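Local coordinates for protein glutathione s-transferase S2 (Nilaparvata lugens, PDB 5H5L) that acts as a glutathione-requiring prostaglandin D synthase of the sigma class and probably conjugates glutathione to electrophilic substrates, at residues L6-F11 / Q50-E55. Numbering follows the deposited sequence.
Sequences LTYFNF and QVPVLE. With GSH (glutathione), chain E.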
# COMPACT_ATOMS: atom_id res chain seq x y z
N LEU B 6 -11.52 17.33 -0.50
CA LEU B 6 -10.25 16.79 -0.96
C LEU B 6 -9.23 17.90 -1.17
O LEU B 6 -9.51 18.87 -1.87
CB LEU B 6 -10.44 16.01 -2.27
CG LEU B 6 -9.19 15.51 -3.00
CD1 LEU B 6 -8.52 14.39 -2.18
CD2 LEU B 6 -9.54 14.99 -4.43
N THR B 7 -8.04 17.74 -0.58
CA THR B 7 -6.92 18.62 -0.83
C THR B 7 -5.86 17.84 -1.57
O THR B 7 -5.36 16.83 -1.07
CB THR B 7 -6.33 19.18 0.47
OG1 THR B 7 -7.35 19.88 1.18
CG2 THR B 7 -5.15 20.09 0.20
N TYR B 8 -5.47 18.35 -2.74
CA TYR B 8 -4.38 17.81 -3.51
C TYR B 8 -3.88 18.95 -4.38
O TYR B 8 -4.42 20.05 -4.35
CB TYR B 8 -4.82 16.58 -4.33
CG TYR B 8 -3.68 15.88 -5.01
CD1 TYR B 8 -2.77 15.14 -4.28
CD2 TYR B 8 -3.49 15.97 -6.39
CE1 TYR B 8 -1.71 14.51 -4.90
CE2 TYR B 8 -2.42 15.35 -7.01
CZ TYR B 8 -1.54 14.62 -6.25
OH TYR B 8 -0.47 13.98 -6.84
N PHE B 9 -2.80 18.70 -5.11
CA PHE B 9 -2.26 19.66 -6.04
C PHE B 9 -3.21 19.86 -7.22
O PHE B 9 -4.19 19.12 -7.42
CB PHE B 9 -0.91 19.20 -6.53
CG PHE B 9 0.15 19.16 -5.47
CD1 PHE B 9 0.60 20.31 -4.87
CD2 PHE B 9 0.72 17.95 -5.09
CE1 PHE B 9 1.60 20.28 -3.90
CE2 PHE B 9 1.71 17.91 -4.12
CZ PHE B 9 2.15 19.07 -3.52
N ASN B 10 -2.91 20.89 -8.02
CA ASN B 10 -3.71 21.20 -9.21
C ASN B 10 -3.19 20.39 -10.40
O ASN B 10 -2.63 20.92 -11.36
CB ASN B 10 -3.68 22.71 -9.48
CG ASN B 10 -5.00 23.22 -10.09
OD1 ASN B 10 -5.71 22.50 -10.80
ND2 ASN B 10 -5.31 24.49 -9.82
N PHE B 11 -3.34 19.08 -10.27
CA PHE B 11 -3.30 18.14 -11.38
C PHE B 11 -3.92 16.82 -10.91
O PHE B 11 -4.43 16.71 -9.79
CB PHE B 11 -1.88 17.96 -11.92
CG PHE B 11 -0.85 17.51 -10.91
CD1 PHE B 11 -0.50 16.18 -10.81
CD2 PHE B 11 -0.19 18.44 -10.12
CE1 PHE B 11 0.48 15.76 -9.90
CE2 PHE B 11 0.79 18.04 -9.21
CZ PHE B 11 1.12 16.70 -9.10
N GLN B 50 2.03 15.11 3.31
CA GLN B 50 1.78 14.76 1.92
C GLN B 50 0.30 14.93 1.64
O GLN B 50 -0.54 15.02 2.54
CB GLN B 50 2.27 13.33 1.57
CG GLN B 50 3.82 13.18 1.64
CD GLN B 50 4.38 12.05 0.78
OE1 GLN B 50 3.90 10.92 0.80
NE2 GLN B 50 5.43 12.36 0.02
N VAL B 51 -0.01 15.02 0.35
CA VAL B 51 -1.38 14.96 -0.14
C VAL B 51 -1.46 13.77 -1.07
O VAL B 51 -0.43 13.28 -1.58
CB VAL B 51 -1.79 16.28 -0.84
CG1 VAL B 51 -2.02 17.39 0.17
CG2 VAL B 51 -0.76 16.69 -1.88
N PRO B 52 -2.67 13.27 -1.34
CA PRO B 52 -3.98 13.75 -0.93
C PRO B 52 -4.38 13.60 0.51
O PRO B 52 -3.94 12.67 1.19
CB PRO B 52 -4.93 12.90 -1.77
CG PRO B 52 -4.18 11.64 -1.99
CD PRO B 52 -2.77 12.07 -2.18
N VAL B 53 -5.27 14.50 0.93
CA VAL B 53 -6.01 14.43 2.20
C VAL B 53 -7.48 14.55 1.87
O VAL B 53 -7.89 15.48 1.17
CB VAL B 53 -5.57 15.55 3.17
CG1 VAL B 53 -6.37 15.53 4.42
CG2 VAL B 53 -4.07 15.44 3.45
N LEU B 54 -8.28 13.63 2.37
CA LEU B 54 -9.72 13.74 2.25
C LEU B 54 -10.28 13.99 3.64
O LEU B 54 -10.09 13.18 4.55
CB LEU B 54 -10.35 12.48 1.66
CG LEU B 54 -11.88 12.55 1.48
CD1 LEU B 54 -12.22 13.49 0.33
CD2 LEU B 54 -12.42 11.19 1.22
N GLU B 55 -10.98 15.11 3.79
CA GLU B 55 -11.70 15.40 5.02
C GLU B 55 -13.11 14.85 4.92
O GLU B 55 -13.89 15.27 4.06
CB GLU B 55 -11.68 16.90 5.29
CG GLU B 55 -12.13 17.32 6.70
CD GLU B 55 -12.25 18.85 6.82
OE1 GLU B 55 -11.22 19.51 7.02
OE2 GLU B 55 -13.35 19.38 6.61
N1 GSH E . 1.23 6.78 -0.05
CA1 GSH E . 0.72 8.13 -0.25
C1 GSH E . -0.64 8.05 -0.98
O11 GSH E . -0.87 7.07 -1.76
O12 GSH E . -1.52 8.95 -0.81
CB1 GSH E . 1.69 8.92 -1.17
CG1 GSH E . 1.26 10.38 -1.15
CD1 GSH E . 2.31 11.23 -1.94
OE1 GSH E . 3.31 10.76 -2.36
N2 GSH E . 2.02 12.66 -2.13
CA2 GSH E . 2.98 13.47 -2.88
C2 GSH E . 3.33 14.69 -2.06
O2 GSH E . 2.60 15.07 -1.21
CB2 GSH E . 2.29 13.92 -4.15
SG2 GSH E . 1.75 12.52 -5.12
N3 GSH E . 4.56 15.41 -2.38
CA3 GSH E . 4.90 16.62 -1.64
C3 GSH E . 5.96 16.32 -0.61
O31 GSH E . 6.39 15.16 -0.44
O32 GSH E . 6.41 17.27 0.06
O HOH W 1 -8.87 18.37 2.77
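Val51 sets its two methyl groups against three residues of strand 4-9. Val51 CG2 meets Tyr8 CD1 at 3.5 Å and also lies against Phe9 CE2; the Val51 and Phe9 side chains cross at about a right angle. CG1 packs on the carbonyl oxygen of Thr7 and, less closely, on its CG2 methyl. With CG anti to the backbone N (chi1 -173°), the Tyr8 ring lies alongside Pro52. The proline N sits near the ring plane at the edge, and Tyr8 CD1 lies 3.7 Å from Pro52 CD. Tyr8 OH comes within 3.2 Å of the glutathione sulfur SG2; its hydrogen-bond partner in the protein is Leu14 N. Leu6 CD1 lies beside Pro52 CB, and Leu6 CB touches Leu54 CD1.

Thr7 and Val53 form an antiparallel hydrogen-bonded pair. Thr7 N binds Val53 O at 2.9 Å, and Val53 N returns the bond to Thr7 O. The peptide bond before Pro52 is cis, as in the cis-proline loop of thioredoxin-like folds. Just before it, Val51 grips the glutathione backbone twice: Val51 N donates to O2 at 3.0 Å, and Val51 O accepts from N2. Gln50 NE2 reaches the carboxylate oxygen O31. Asp97 of the second subunit packs on Gln50 and is hydrogen-bonded to glutathione.

The contact joins the two central strands of the four-stranded sheet, with 30-34 beyond 4-9 and 59-62 beyond 53-56. Helix 15-25 packs on Leu6, Tyr8 and Pro52, while helix 64-75 meets Pro52 and Leu54.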